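Side-chain contacts in GH3 beta-N-acetylglucosaminidase (Paenibacillaceae, PDB 6K5J), which hydrolyses terminal beta-linked N-acetylglucosamine residues as a beta-N-acetylglucosaminidase of glycoside hydrolase family 3: residues V237-L242 / S247-E252; A288-A293 / G319-E324; V390-P395 / Y415-A420. All blocks are in the same frame, centred on the assembly; numbering follows the deposited sequence.

In the fold
Along the chain the three contacts come in series, and none nests in or crosses another. Contact 1 closes a short loop: 237-242 follows strand 226-229 and meets 247-252 at the start of helix 249-258. Contact 2 closes a longer one, from the end of helix 281-291, over strand 296-298 and helix 302-317, to the start of helix 323-339. These two touch, with a probable hydrogen bond from Glu252 N to Ala291 O, and both belong to the N-terminal TIM-barrel-type domain. Contact 3 lies on the opposite side of the chain's centre, about 50 Å from contact 1 between centres. It closes the link from strand 390-396 of the mixed sheet to helix 413-419.

Contact 1 of 3, residues V237-L242 / S247-E252; sequences VEPEKL and SSNVIE
One carboxylate oxygen, Glu238 OE2, takes two donors beside the start of a helix. Ser247 OG donates to its anti lone pair, with OG 2.7 Å from Glu238 OE2. A water, 2.6 Å from Glu238 OE2, donates to it as well and makes a weak bond to Asn249 OD1. Glu238 reaches this place because CG stands anti to the backbone N (chi1 174°) and the chain then bends at chi2. Its other oxygen, OE1, accepts from Glu240 N, also with the anti lone pair, which fixes the rotation of the group.

Ser247 OG works in both directions. While donating to Glu238, it accepts from Val250 N at 3.0 Å, a capping bond at the turn leading into the helix. Asn249 crosses the Glu238 side chain at about a right angle. Its ND2 donates to Val237 O at 2.8 Å, close to the plane of both the carbonyl and the amide. The N-H...O angle is 159°. Beside these bonds Val237 CG1 packs on Val250 CG2 at 3.8 Å. Val250 also rests on Pro185.

The loop after strand 226-229 of the TIM-barrel-type family 3 domain is thus tied to the next helix. The nearby helix N-terminus would probably favour the charged form of buried Glu238, and the serine hydroxyl links the carboxylate to the backbone N-H of Val250.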
ATOM      1  N   VAL A 237      14.541 -20.377  -6.713  1.00 26.91           N
ATOM      2  CA  VAL A 237      14.598 -19.832  -8.059  1.00 26.50           C
ATOM      3  C   VAL A 237      15.992 -19.323  -8.397  1.00 30.60           C
ATOM      4  O   VAL A 237      16.491 -19.559  -9.499  1.00 28.58           O
ATOM      5  CB  VAL A 237      13.547 -18.714  -8.248  1.00 26.29           C
ATOM      6  CG1 VAL A 237      13.528 -18.242  -9.704  1.00 25.27           C
ATOM      7  CG2 VAL A 237      12.177 -19.199  -7.834  1.00 27.87           C
ATOM      8  N   GLU A 238      16.630 -18.630  -7.460  1.00 29.89           N
ATOM      9  CA  GLU A 238      17.914 -17.974  -7.688  1.00 27.35           C
ATOM     10  C   GLU A 238      18.944 -18.526  -6.713  1.00 31.31           C
ATOM     11  O   GLU A 238      18.859 -18.248  -5.501  1.00 30.56           O
ATOM     12  CB  GLU A 238      17.780 -16.462  -7.529  1.00 26.84           C
ATOM     13  CG  GLU A 238      19.086 -15.691  -7.595  1.00 28.74           C
ATOM     14  CD  GLU A 238      19.864 -15.973  -8.874  1.00 33.96           C
ATOM     15  OE1 GLU A 238      20.930 -16.621  -8.789  1.00 39.71           O
ATOM     16  OE2 GLU A 238      19.409 -15.549  -9.962  1.00 31.08           O
ATOM     17  N   PRO A 239      19.911 -19.316  -7.181  1.00 34.52           N
ATOM     18  CA  PRO A 239      20.931 -19.852  -6.264  1.00 35.11           C
ATOM     19  C   PRO A 239      21.878 -18.798  -5.727  1.00 35.96           C
ATOM     20  O   PRO A 239      22.391 -18.966  -4.614  1.00 38.80           O
ATOM     21  CB  PRO A 239      21.681 -20.880  -7.126  1.00 36.48           C
ATOM     22  CG  PRO A 239      20.778 -21.154  -8.290  1.00 43.18           C
ATOM     23  CD  PRO A 239      20.025 -19.881  -8.535  1.00 35.51           C
ATOM     24  N   GLU A 240      22.147 -17.734  -6.478  1.00 35.95           N
ATOM     25  CA  GLU A 240      23.048 -16.697  -5.996  1.00 35.61           C
ATOM     26  C   GLU A 240      22.344 -15.800  -4.985  1.00 36.67           C
ATOM     27  O   GLU A 240      21.113 -15.748  -4.914  1.00 29.78           O
ATOM     28  CB  GLU A 240      23.583 -15.855  -7.154  1.00 39.45           C
ATOM     29  CG  GLU A 240      24.339 -16.658  -8.196  1.00 44.92           C
ATOM     30  CD  GLU A 240      25.450 -17.482  -7.578  1.00 54.38           C
ATOM     31  OE1 GLU A 240      26.141 -16.961  -6.675  1.00 54.71           O
ATOM     32  OE2 GLU A 240      25.621 -18.655  -7.980  1.00 59.04           O
ATOM     33  N   LYS A 241      23.148 -15.085  -4.192  1.00 30.26           N
ATOM     34  CA  LYS A 241      22.626 -14.140  -3.203  1.00 34.34           C
ATOM     35  C   LYS A 241      22.228 -12.843  -3.912  1.00 32.75           C
ATOM     36  O   LYS A 241      22.838 -11.779  -3.760  1.00 32.54           O
ATOM     37  CB  LYS A 241      23.643 -13.895  -2.098  1.00 37.96           C
ATOM     38  CG  LYS A 241      23.019 -13.421  -0.795  1.00 42.38           C
ATOM     39  CD  LYS A 241      24.061 -12.919   0.195  1.00 50.71           C
ATOM     40  CE  LYS A 241      23.876 -13.584   1.558  1.00 55.05           C
ATOM     41  NZ  LYS A 241      25.088 -13.439   2.419  1.00 63.94           N
ATOM     42  N   LEU A 242      21.178 -12.958  -4.723  1.00 26.29           N
ATOM     43  CA  LEU A 242      20.608 -11.826  -5.453  1.00 26.97           C
ATOM     44  C   LEU A 242      19.118 -11.770  -5.145  1.00 27.93           C
ATOM     45  O   LEU A 242      18.408 -12.774  -5.360  1.00 25.60           O
ATOM     46  CB  LEU A 242      20.827 -11.960  -6.962  1.00 28.26           C
ATOM     47  CG  LEU A 242      22.260 -11.914  -7.490  1.00 30.94           C
ATOM     48  CD1 LEU A 242      22.293 -12.361  -8.953  1.00 25.82           C
ATOM     49  CD2 LEU A 242      22.825 -10.518  -7.332  1.00 31.20           C
ATOM     50  N   SER A 247      17.791 -10.466 -10.005  1.00 23.71           N
ATOM     51  CA  SER A 247      17.986 -11.856 -10.405  1.00 21.63           C
ATOM     52  C   SER A 247      17.427 -12.101 -11.799  1.00 24.58           C
ATOM     53  O   SER A 247      16.208 -12.019 -12.008  1.00 22.12           O
ATOM     54  CB  SER A 247      17.305 -12.796  -9.415  1.00 23.23           C
ATOM     55  OG  SER A 247      17.175 -14.085  -9.977  1.00 23.36           O
ATOM     56  N   SER A 248      18.305 -12.434 -12.752  1.00 25.42           N
ATOM     57  CA  SER A 248      17.789 -12.818 -14.063  1.00 24.31           C
ATOM     58  C   SER A 248      16.964 -14.097 -13.975  1.00 23.50           C
ATOM     59  O   SER A 248      16.017 -14.268 -14.746  1.00 23.88           O
ATOM     60  CB  SER A 248      18.936 -12.956 -15.076  1.00 26.89           C
ATOM     61  OG  SER A 248      19.928 -13.848 -14.607  1.00 34.09           O
ATOM     62  N   ASN A 249      17.277 -14.985 -13.022  1.00 24.35           N
ATOM     63  CA  ASN A 249      16.462 -16.189 -12.839  1.00 24.33           C
ATOM     64  C   ASN A 249      15.015 -15.847 -12.510  1.00 23.69           C
ATOM     65  O   ASN A 249      14.085 -16.481 -13.027  1.00 22.38           O
ATOM     66  CB  ASN A 249      17.044 -17.069 -11.737  1.00 23.78           C
ATOM     67  CG  ASN A 249      18.145 -17.975 -12.244  1.00 30.43           C
ATOM     68  OD1 ASN A 249      18.729 -17.721 -13.293  1.00 27.61           O
ATOM     69  ND2 ASN A 249      18.441 -19.025 -11.495  1.00 30.54           N
ATOM     70  N   VAL A 250      14.802 -14.853 -11.645  1.00 22.71           N
ATOM     71  CA  VAL A 250      13.439 -14.498 -11.258  1.00 22.78           C
ATOM     72  C   VAL A 250      12.751 -13.689 -12.352  1.00 22.16           C
ATOM     73  O   VAL A 250      11.575 -13.918 -12.657  1.00 23.03           O
ATOM     74  CB  VAL A 250      13.433 -13.739  -9.914  1.00 21.68           C
ATOM     75  CG1 VAL A 250      12.000 -13.345  -9.532  1.00 24.04           C
ATOM     76  CG2 VAL A 250      14.062 -14.581  -8.812  1.00 21.82           C
ATOM     77  N   ILE A 251      13.448 -12.724 -12.952  1.00 23.91           N
ATOM     78  CA  ILE A 251      12.773 -11.812 -13.872  1.00 21.82           C
ATOM     79  C   ILE A 251      12.780 -12.379 -15.291  1.00 25.45           C
ATOM     80  O   ILE A 251      11.722 -12.711 -15.836  1.00 24.53           O
ATOM     81  CB  ILE A 251      13.387 -10.403 -13.826  1.00 20.98           C
ATOM     82  CG1 ILE A 251      13.249  -9.811 -12.415  1.00 21.15           C
ATOM     83  CG2 ILE A 251      12.692  -9.502 -14.816  1.00 21.99           C
ATOM     84  CD1 ILE A 251      13.828  -8.414 -12.272  1.00 23.52           C
ATOM     85  N   GLU A 252      13.960 -12.483 -15.917  1.00 24.58           N
ATOM     86  CA  GLU A 252      13.988 -13.017 -17.278  1.00 22.14           C
ATOM     87  C   GLU A 252      13.511 -14.459 -17.308  1.00 23.23           C
ATOM     88  O   GLU A 252      12.771 -14.858 -18.213  1.00 26.12           O
ATOM     89  CB  GLU A 252      15.397 -12.931 -17.880  1.00 21.67           C
ATOM     90  CG  GLU A 252      15.827 -11.547 -18.343  1.00 27.96           C
ATOM     91  CD  GLU A 252      14.970 -10.952 -19.457  1.00 32.42           C
ATOM     92  OE1 GLU A 252      14.159 -11.679 -20.073  1.00 32.74           O
ATOM     93  OE2 GLU A 252      15.123  -9.733 -19.724  1.00 33.35           O
TER
HETATM   94  O   HOH W   1      20.823 -15.469 -12.183  1.00 39.56           O

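Contact 2 of 3, residues A288-A293 / G319-E324; sequences AVEAGA and GRISEE
Ile321 packs on Val289 while Arg320 reaches Glu290, joining the end of helix 281-291 to the turn before helix 323-339. A Schellman motif at Gly292 ends the first helix, and Ser322 is the N-cap of the second. In the apolar part Ile321 points at the helix and its end, CD1, meets Val289 CG1 at 3.9 Å. The two side chains cross at about a right angle. Ile321 CG1 also meets Glu290 CG at 4.0 Å, the two side chains crossing at a slant. Val286, Ala315 and Val316 touch Ile321 too, while Leu312 and Ile296 touch Val289, so the branched side chains sit in a shared core.

The charged part lies on the more exposed side. Glu290 is extended beyond CG (chi2 -178°), which carries its carboxylate out from the helix to Arg320. The salt bridge runs from Glu290 OE1 to Arg320 NH2 at 3.4 Å. The hydrogen bond within it is weak, with an N-H...O angle of 129°. The carboxylate and guanidinium planes are 72° apart. The stronger partner of Arg320 is Glu283, about two turns earlier on the same helix, which forms a salt bridge with NH2.

A water closes the bridge. It donates to Glu290 OE2 at 2.7 Å and accepts from Arg320 NE at 2.6 Å, at the edge of the guanidinium and in its plane. With an alanine at Glu290, the water is likely to lose an acceptor, Arg320 one of its two acids, and Ile321 some of its cover.

Direct and water-borne links therefore use both carboxylate oxygens. Two acids near one arginine probably balance its charge, and the weak geometry suggests that attraction counts for more than directed bonding.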
ATOM      1  N   ALA A 288      19.628  -4.453 -12.132  1.00 21.57           N
ATOM      2  CA  ALA A 288      18.191  -4.637 -12.332  1.00 21.46           C
ATOM      3  C   ALA A 288      17.835  -4.712 -13.814  1.00 19.64           C
ATOM      4  O   ALA A 288      17.027  -5.556 -14.224  1.00 22.22           O
ATOM      5  CB  ALA A 288      17.424  -3.501 -11.656  1.00 21.48           C
ATOM      6  N   VAL A 289      18.404  -3.833 -14.633  1.00 21.06           N
ATOM      7  CA  VAL A 289      18.146  -3.918 -16.068  1.00 21.91           C
ATOM      8  C   VAL A 289      18.686  -5.233 -16.617  1.00 20.85           C
ATOM      9  O   VAL A 289      18.014  -5.927 -17.386  1.00 21.70           O
ATOM     10  CB  VAL A 289      18.750  -2.707 -16.805  1.00 19.35           C
ATOM     11  CG1 VAL A 289      18.707  -2.942 -18.314  1.00 21.85           C
ATOM     12  CG2 VAL A 289      17.997  -1.418 -16.426  1.00 21.96           C
ATOM     13  N   GLU A 290      19.894  -5.619 -16.192  1.00 22.62           N
ATOM     14  CA  GLU A 290      20.460  -6.883 -16.661  1.00 24.07           C
ATOM     15  C   GLU A 290      19.578  -8.060 -16.270  1.00 26.23           C
ATOM     16  O   GLU A 290      19.448  -9.027 -17.029  1.00 23.66           O
ATOM     17  CB  GLU A 290      21.871  -7.059 -16.105  1.00 23.41           C
ATOM     18  CG  GLU A 290      22.894  -6.117 -16.734  1.00 29.26           C
ATOM     19  CD  GLU A 290      24.296  -6.355 -16.191  1.00 37.08           C
ATOM     20  OE1 GLU A 290      24.462  -6.297 -14.953  1.00 36.26           O
ATOM     21  OE2 GLU A 290      25.219  -6.622 -16.992  1.00 39.06           O
ATOM     22  N   ALA A 291      18.952  -7.994 -15.095  1.00 20.86           N
ATOM     23  CA  ALA A 291      18.079  -9.077 -14.657  1.00 20.98           C
ATOM     24  C   ALA A 291      16.775  -9.136 -15.442  1.00 22.28           C
ATOM     25  O   ALA A 291      16.151 -10.202 -15.487  1.00 23.36           O
ATOM     26  CB  ALA A 291      17.784  -8.942 -13.156  1.00 22.29           C
ATOM     27  N   GLY A 292      16.344  -8.024 -16.046  1.00 22.16           N
ATOM     28  CA  GLY A 292      15.131  -8.023 -16.841  1.00 23.63           C
ATOM     29  C   GLY A 292      14.161  -6.882 -16.581  1.00 20.74           C
ATOM     30  O   GLY A 292      13.132  -6.793 -17.254  1.00 21.31           O
ATOM     31  N   ALA A 293      14.464  -6.004 -15.623  1.00 20.44           N
ATOM     32  CA  ALA A 293      13.564  -4.899 -15.305  1.00 22.52           C
ATOM     33  C   ALA A 293      13.606  -3.818 -16.382  1.00 19.92           C
ATOM     34  O   ALA A 293      14.618  -3.616 -17.060  1.00 20.16           O
ATOM     35  CB  ALA A 293      13.921  -4.277 -13.948  1.00 19.94           C
ATOM     36  N   GLY A 319      29.582  -1.353 -23.028  1.00 22.21           N
ATOM     37  CA  GLY A 319      29.219  -2.626 -23.616  1.00 23.38           C
ATOM     38  C   GLY A 319      28.613  -3.636 -22.667  1.00 26.03           C
ATOM     39  O   GLY A 319      28.438  -4.795 -23.059  1.00 24.67           O
ATOM     40  N   ARG A 320      28.308  -3.248 -21.425  1.00 22.18           N
ATOM     41  CA  ARG A 320      27.726  -4.192 -20.475  1.00 24.76           C
ATOM     42  C   ARG A 320      26.253  -4.446 -20.737  1.00 25.70           C
ATOM     43  O   ARG A 320      25.771  -5.555 -20.487  1.00 27.00           O
ATOM     44  CB  ARG A 320      27.887  -3.685 -19.041  1.00 26.01           C
ATOM     45  CG  ARG A 320      29.279  -3.803 -18.475  1.00 27.94           C
ATOM     46  CD  ARG A 320      29.288  -3.274 -17.031  1.00 31.69           C
ATOM     47  NE  ARG A 320      28.428  -4.089 -16.169  1.00 37.20           N
ATOM     48  CZ  ARG A 320      28.067  -3.752 -14.931  1.00 41.05           C
ATOM     49  NH1 ARG A 320      28.473  -2.601 -14.411  1.00 39.92           N
ATOM     50  NH2 ARG A 320      27.290  -4.559 -14.220  1.00 38.30           N
ATOM     51  N   ILE A 321      25.523  -3.431 -21.190  1.00 24.24           N
ATOM     52  CA  ILE A 321      24.123  -3.557 -21.582  1.00 25.06           C
ATOM     53  C   ILE A 321      24.034  -3.235 -23.065  1.00 24.20           C
ATOM     54  O   ILE A 321      24.562  -2.210 -23.515  1.00 24.53           O
ATOM     55  CB  ILE A 321      23.207  -2.631 -20.757  1.00 22.30           C
ATOM     56  CG1 ILE A 321      23.247  -3.023 -19.268  1.00 23.31           C
ATOM     57  CG2 ILE A 321      21.780  -2.673 -21.293  1.00 24.33           C
ATOM     58  CD1 ILE A 321      22.467  -2.036 -18.339  1.00 25.35           C
ATOM     59  N   SER A 322      23.378  -4.117 -23.814  1.00 24.50           N
ATOM     60  CA  SER A 322      23.329  -4.061 -25.266  1.00 28.53           C
ATOM     61  C   SER A 322      22.282  -3.069 -25.762  1.00 29.51           C
ATOM     62  O   SER A 322      21.362  -2.665 -25.044  1.00 26.81           O
ATOM     63  CB  SER A 322      23.040  -5.448 -25.849  1.00 30.49           C
ATOM     64  OG  SER A 322      21.654  -5.760 -25.777  1.00 29.32           O
ATOM     65  N   GLU A 323      22.434  -2.695 -27.032  1.00 26.74           N
ATOM     66  CA  GLU A 323      21.505  -1.771 -27.669  1.00 26.16           C
ATOM     67  C   GLU A 323      20.105  -2.360 -27.747  1.00 24.78           C
ATOM     68  O   GLU A 323      19.120  -1.673 -27.456  1.00 28.82           O
ATOM     69  CB  GLU A 323      22.012  -1.410 -29.065  1.00 28.62           C
ATOM     70  CG  GLU A 323      21.015  -0.592 -29.883  1.00 31.95           C
ATOM     71  CD  GLU A 323      21.609  -0.084 -31.187  1.00 37.57           C
ATOM     72  OE1 GLU A 323      22.721  -0.529 -31.546  1.00 38.35           O
ATOM     73  OE2 GLU A 323      20.967   0.765 -31.845  1.00 38.13           O
ATOM     74  N   GLU A 324      19.994  -3.630 -28.161  1.00 26.72           N
ATOM     75  CA  GLU A 324      18.686  -4.279 -28.200  1.00 32.19           C
ATOM     76  C   GLU A 324      18.042  -4.300 -26.816  1.00 28.01           C
ATOM     77  O   GLU A 324      16.839  -4.054 -26.679  1.00 26.61           O
ATOM     78  CB  GLU A 324      18.816  -5.702 -28.757  1.00 30.31           C
ATOM     79  CG  GLU A 324      17.495  -6.486 -28.858  1.00 36.82           C
ATOM     80  CD  GLU A 324      17.055  -7.145 -27.547  1.00 34.01           C
ATOM     81  OE1 GLU A 324      17.919  -7.533 -26.720  1.00 34.14           O
ATOM     82  OE2 GLU A 324      15.831  -7.274 -27.343  1.00 34.91           O
TER
HETATM   83  O   HOH W   2      27.864  -6.568 -16.515  1.00 37.63           O

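Contact 3 of 3, residues V390-P395 / Y415-A420; sequences VLVVWP and YWLKSA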
ATOM      1  N   VAL A 390     -18.971   5.543  27.797  1.00 24.62           N
ATOM      2  CA  VAL A 390     -18.066   4.659  27.076  1.00 26.95           C
ATOM      3  C   VAL A 390     -16.697   5.321  27.035  1.00 22.88           C
ATOM      4  O   VAL A 390     -16.571   6.473  26.603  1.00 24.95           O
ATOM      5  CB  VAL A 390     -18.565   4.376  25.646  1.00 25.67           C
ATOM      6  CG1 VAL A 390     -17.682   3.322  24.957  1.00 23.66           C
ATOM      7  CG2 VAL A 390     -20.026   3.934  25.661  1.00 25.98           C
ATOM      8  N   LEU A 391     -15.681   4.606  27.487  1.00 22.39           N
ATOM      9  CA  LEU A 391     -14.307   5.051  27.337  1.00 25.68           C
ATOM     10  C   LEU A 391     -13.734   4.415  26.075  1.00 24.57           C
ATOM     11  O   LEU A 391     -13.641   3.189  25.984  1.00 24.29           O
ATOM     12  CB  LEU A 391     -13.474   4.668  28.558  1.00 24.57           C
ATOM     13  CG  LEU A 391     -11.982   4.992  28.411  1.00 28.61           C
ATOM     14  CD1 LEU A 391     -11.748   6.516  28.320  1.00 25.91           C
ATOM     15  CD2 LEU A 391     -11.186   4.380  29.542  1.00 26.18           C
ATOM     16  N   VAL A 392     -13.364   5.237  25.103  1.00 22.62           N
ATOM     17  CA  VAL A 392     -12.705   4.762  23.892  1.00 22.59           C
ATOM     18  C   VAL A 392     -11.233   5.144  23.967  1.00 22.79           C
ATOM     19  O   VAL A 392     -10.897   6.322  24.150  1.00 24.82           O
ATOM     20  CB  VAL A 392     -13.355   5.336  22.622  1.00 24.30           C
ATOM     21  CG1 VAL A 392     -12.578   4.864  21.370  1.00 19.88           C
ATOM     22  CG2 VAL A 392     -14.831   4.927  22.545  1.00 20.79           C
ATOM     23  N   VAL A 393     -10.360   4.153  23.828  1.00 23.36           N
ATOM     24  CA  VAL A 393      -8.918   4.367  23.790  1.00 20.76           C
ATOM     25  C   VAL A 393      -8.484   4.355  22.329  1.00 22.47           C
ATOM     26  O   VAL A 393      -8.620   3.338  21.640  1.00 20.91           O
ATOM     27  CB  VAL A 393      -8.173   3.305  24.612  1.00 19.53           C
ATOM     28  CG1 VAL A 393      -6.690   3.644  24.701  1.00 22.48           C
ATOM     29  CG2 VAL A 393      -8.775   3.211  26.010  1.00 23.48           C
ATOM     30  N   TRP A 394      -7.991   5.489  21.844  1.00 21.04           N
ATOM     31  CA  TRP A 394      -7.756   5.678  20.417  1.00 21.86           C
ATOM     32  C   TRP A 394      -6.266   5.830  20.163  1.00 26.00           C
ATOM     33  O   TRP A 394      -5.643   6.754  20.710  1.00 25.00           O
ATOM     34  CB  TRP A 394      -8.516   6.895  19.892  1.00 22.20           C
ATOM     35  CG  TRP A 394      -8.291   7.132  18.423  1.00 25.22           C
ATOM     36  CD1 TRP A 394      -7.467   8.068  17.857  1.00 25.73           C
ATOM     37  CD2 TRP A 394      -8.883   6.410  17.335  1.00 22.96           C
ATOM     38  NE1 TRP A 394      -7.505   7.966  16.484  1.00 25.05           N
ATOM     39  CE2 TRP A 394      -8.366   6.957  16.138  1.00 26.42           C
ATOM     40  CE3 TRP A 394      -9.793   5.346  17.257  1.00 22.66           C
ATOM     41  CZ2 TRP A 394      -8.740   6.488  14.875  1.00 25.70           C
ATOM     42  CZ3 TRP A 394     -10.159   4.876  15.998  1.00 19.22           C
ATOM     43  CH2 TRP A 394      -9.629   5.447  14.826  1.00 20.33           C
ATOM     44  N   PRO A 395      -5.657   4.969  19.348  1.00 24.44           N
ATOM     45  CA  PRO A 395      -4.214   5.048  19.111  1.00 21.96           C
ATOM     46  C   PRO A 395      -3.871   5.952  17.940  1.00 27.54           C
ATOM     47  O   PRO A 395      -4.606   6.056  16.959  1.00 27.36           O
ATOM     48  CB  PRO A 395      -3.854   3.591  18.794  1.00 22.32           C
ATOM     49  CG  PRO A 395      -5.074   3.103  18.008  1.00 24.48           C
ATOM     50  CD  PRO A 395      -6.277   3.850  18.608  1.00 24.41           C
ATOM     51  N   TYR A 415     -15.773   9.427  17.360  1.00 23.01           N
ATOM     52  CA  TYR A 415     -16.561  10.301  16.495  1.00 22.24           C
ATOM     53  C   TYR A 415     -17.878   9.644  16.091  1.00 26.31           C
ATOM     54  O   TYR A 415     -18.953  10.247  16.202  1.00 22.68           O
ATOM     55  CB  TYR A 415     -15.733  10.671  15.262  1.00 24.08           C
ATOM     56  CG  TYR A 415     -16.497  11.403  14.167  1.00 25.84           C
ATOM     57  CD1 TYR A 415     -16.583  12.797  14.160  1.00 27.79           C
ATOM     58  CD2 TYR A 415     -17.122  10.698  13.140  1.00 26.37           C
ATOM     59  CE1 TYR A 415     -17.280  13.465  13.159  1.00 30.88           C
ATOM     60  CE2 TYR A 415     -17.810  11.350  12.134  1.00 28.91           C
ATOM     61  CZ  TYR A 415     -17.884  12.736  12.150  1.00 34.82           C
ATOM     62  OH  TYR A 415     -18.570  13.387  11.155  1.00 36.45           O
ATOM     63  N   TRP A 416     -17.820   8.396  15.620  1.00 22.82           N
ATOM     64  CA  TRP A 416     -19.050   7.755  15.157  1.00 23.87           C
ATOM     65  C   TRP A 416     -19.957   7.372  16.319  1.00 24.39           C
ATOM     66  O   TRP A 416     -21.186   7.450  16.206  1.00 26.22           O
ATOM     67  CB  TRP A 416     -18.719   6.535  14.301  1.00 19.47           C
ATOM     68  CG  TRP A 416     -18.086   6.919  13.004  1.00 19.49           C
ATOM     69  CD1 TRP A 416     -16.784   6.753  12.652  1.00 20.79           C
ATOM     70  CD2 TRP A 416     -18.728   7.547  11.893  1.00 22.34           C
ATOM     71  NE1 TRP A 416     -16.570   7.233  11.380  1.00 21.76           N
ATOM     72  CE2 TRP A 416     -17.751   7.725  10.892  1.00 24.03           C
ATOM     73  CE3 TRP A 416     -20.038   7.970  11.643  1.00 24.38           C
ATOM     74  CZ2 TRP A 416     -18.046   8.300   9.654  1.00 22.81           C
ATOM     75  CZ3 TRP A 416     -20.328   8.549  10.424  1.00 26.19           C
ATOM     76  CH2 TRP A 416     -19.333   8.709   9.442  1.00 25.05           C
ATOM     77  N   LEU A 417     -19.384   6.928  17.437  1.00 23.38           N
ATOM     78  CA  LEU A 417     -20.230   6.617  18.583  1.00 22.54           C
ATOM     79  C   LEU A 417     -20.935   7.870  19.083  1.00 25.98           C
ATOM     80  O   LEU A 417     -22.127   7.832  19.417  1.00 26.27           O
ATOM     81  CB  LEU A 417     -19.406   5.974  19.693  1.00 22.00           C
ATOM     82  CG  LEU A 417     -18.967   4.529  19.453  1.00 20.62           C
ATOM     83  CD1 LEU A 417     -18.082   4.072  20.585  1.00 20.22           C
ATOM     84  CD2 LEU A 417     -20.179   3.602  19.305  1.00 21.80           C
ATOM     85  N   LYS A 418     -20.213   8.994  19.122  1.00 24.39           N
ATOM     86  CA  LYS A 418     -20.821  10.270  19.488  1.00 29.52           C
ATOM     87  C   LYS A 418     -21.941  10.646  18.529  1.00 30.80           C
ATOM     88  O   LYS A 418     -22.998  11.136  18.951  1.00 31.08           O
ATOM     89  CB  LYS A 418     -19.749  11.360  19.509  1.00 26.95           C
ATOM     90  CG  LYS A 418     -18.908  11.364  20.763  1.00 26.57           C
ATOM     91  CD  LYS A 418     -17.783  12.404  20.676  1.00 27.62           C
ATOM     92  CE  LYS A 418     -16.887  12.323  21.904  1.00 27.68           C
ATOM     93  NZ  LYS A 418     -15.557  12.974  21.681  1.00 39.61           N
ATOM     94  N   SER A 419     -21.739  10.427  17.231  1.00 25.20           N
ATOM     95  CA  SER A 419     -22.794  10.768  16.289  1.00 28.41           C
ATOM     96  C   SER A 419     -24.037   9.911  16.496  1.00 31.08           C
ATOM     97  O   SER A 419     -25.134  10.327  16.111  1.00 32.16           O
ATOM     98  CB  SER A 419     -22.275  10.647  14.850  1.00 29.27           C
ATOM     99  OG  SER A 419     -22.470   9.335  14.349  1.00 35.38           O
ATOM    100  N   ALA A 420     -23.897   8.741  17.110  1.00 28.79           N
ATOM    101  CA  ALA A 420     -25.032   7.880  17.395  1.00 29.76           C
ATOM    102  C   ALA A 420     -25.708   8.220  18.717  1.00 31.55           C
ATOM    103  O   ALA A 420     -26.679   7.555  19.086  1.00 33.15           O
ATOM    104  CB  ALA A 420     -24.593   6.416  17.403  1.00 27.57           C
TER
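Leu417 is the one helix residue that reaches the strand here, and a single methyl does the touching. Its CD1 meets Val392 CG2 at 3.9 Å and lies 4.5 Å from Val390 CG1. The two valines are two residues apart on the strand, so both turn to the same face, and the leucine methyl approaches them from the helix side. Leu417 has CG anti to the carbonyl carbon (chi1 -73°), which sends its branch toward the sheet. In Val392 CG1 stands anti to the backbone N (chi1 177°), and CG2 is the methyl presented to the leucine. The leucine and Val392 side chains run at a slant to each other. No hydrogen bond spans the two segments. All three residues are buried, and the contact is purely apolar and small.

It belongs to the beta-alpha-beta unit of strand 390-396, helix 413-419 and strand 424-430. Strand 390-396 runs parallel to 424-430 on one side and to 450-455 on the other. Leu417 also touches Val424 of the next strand, so it bridges both strands of the unit. One residue earlier on the helix, Trp416 packs on Met510, Arg511 and Ala514 of helix 507-517, which joins the two helices beside this sheet.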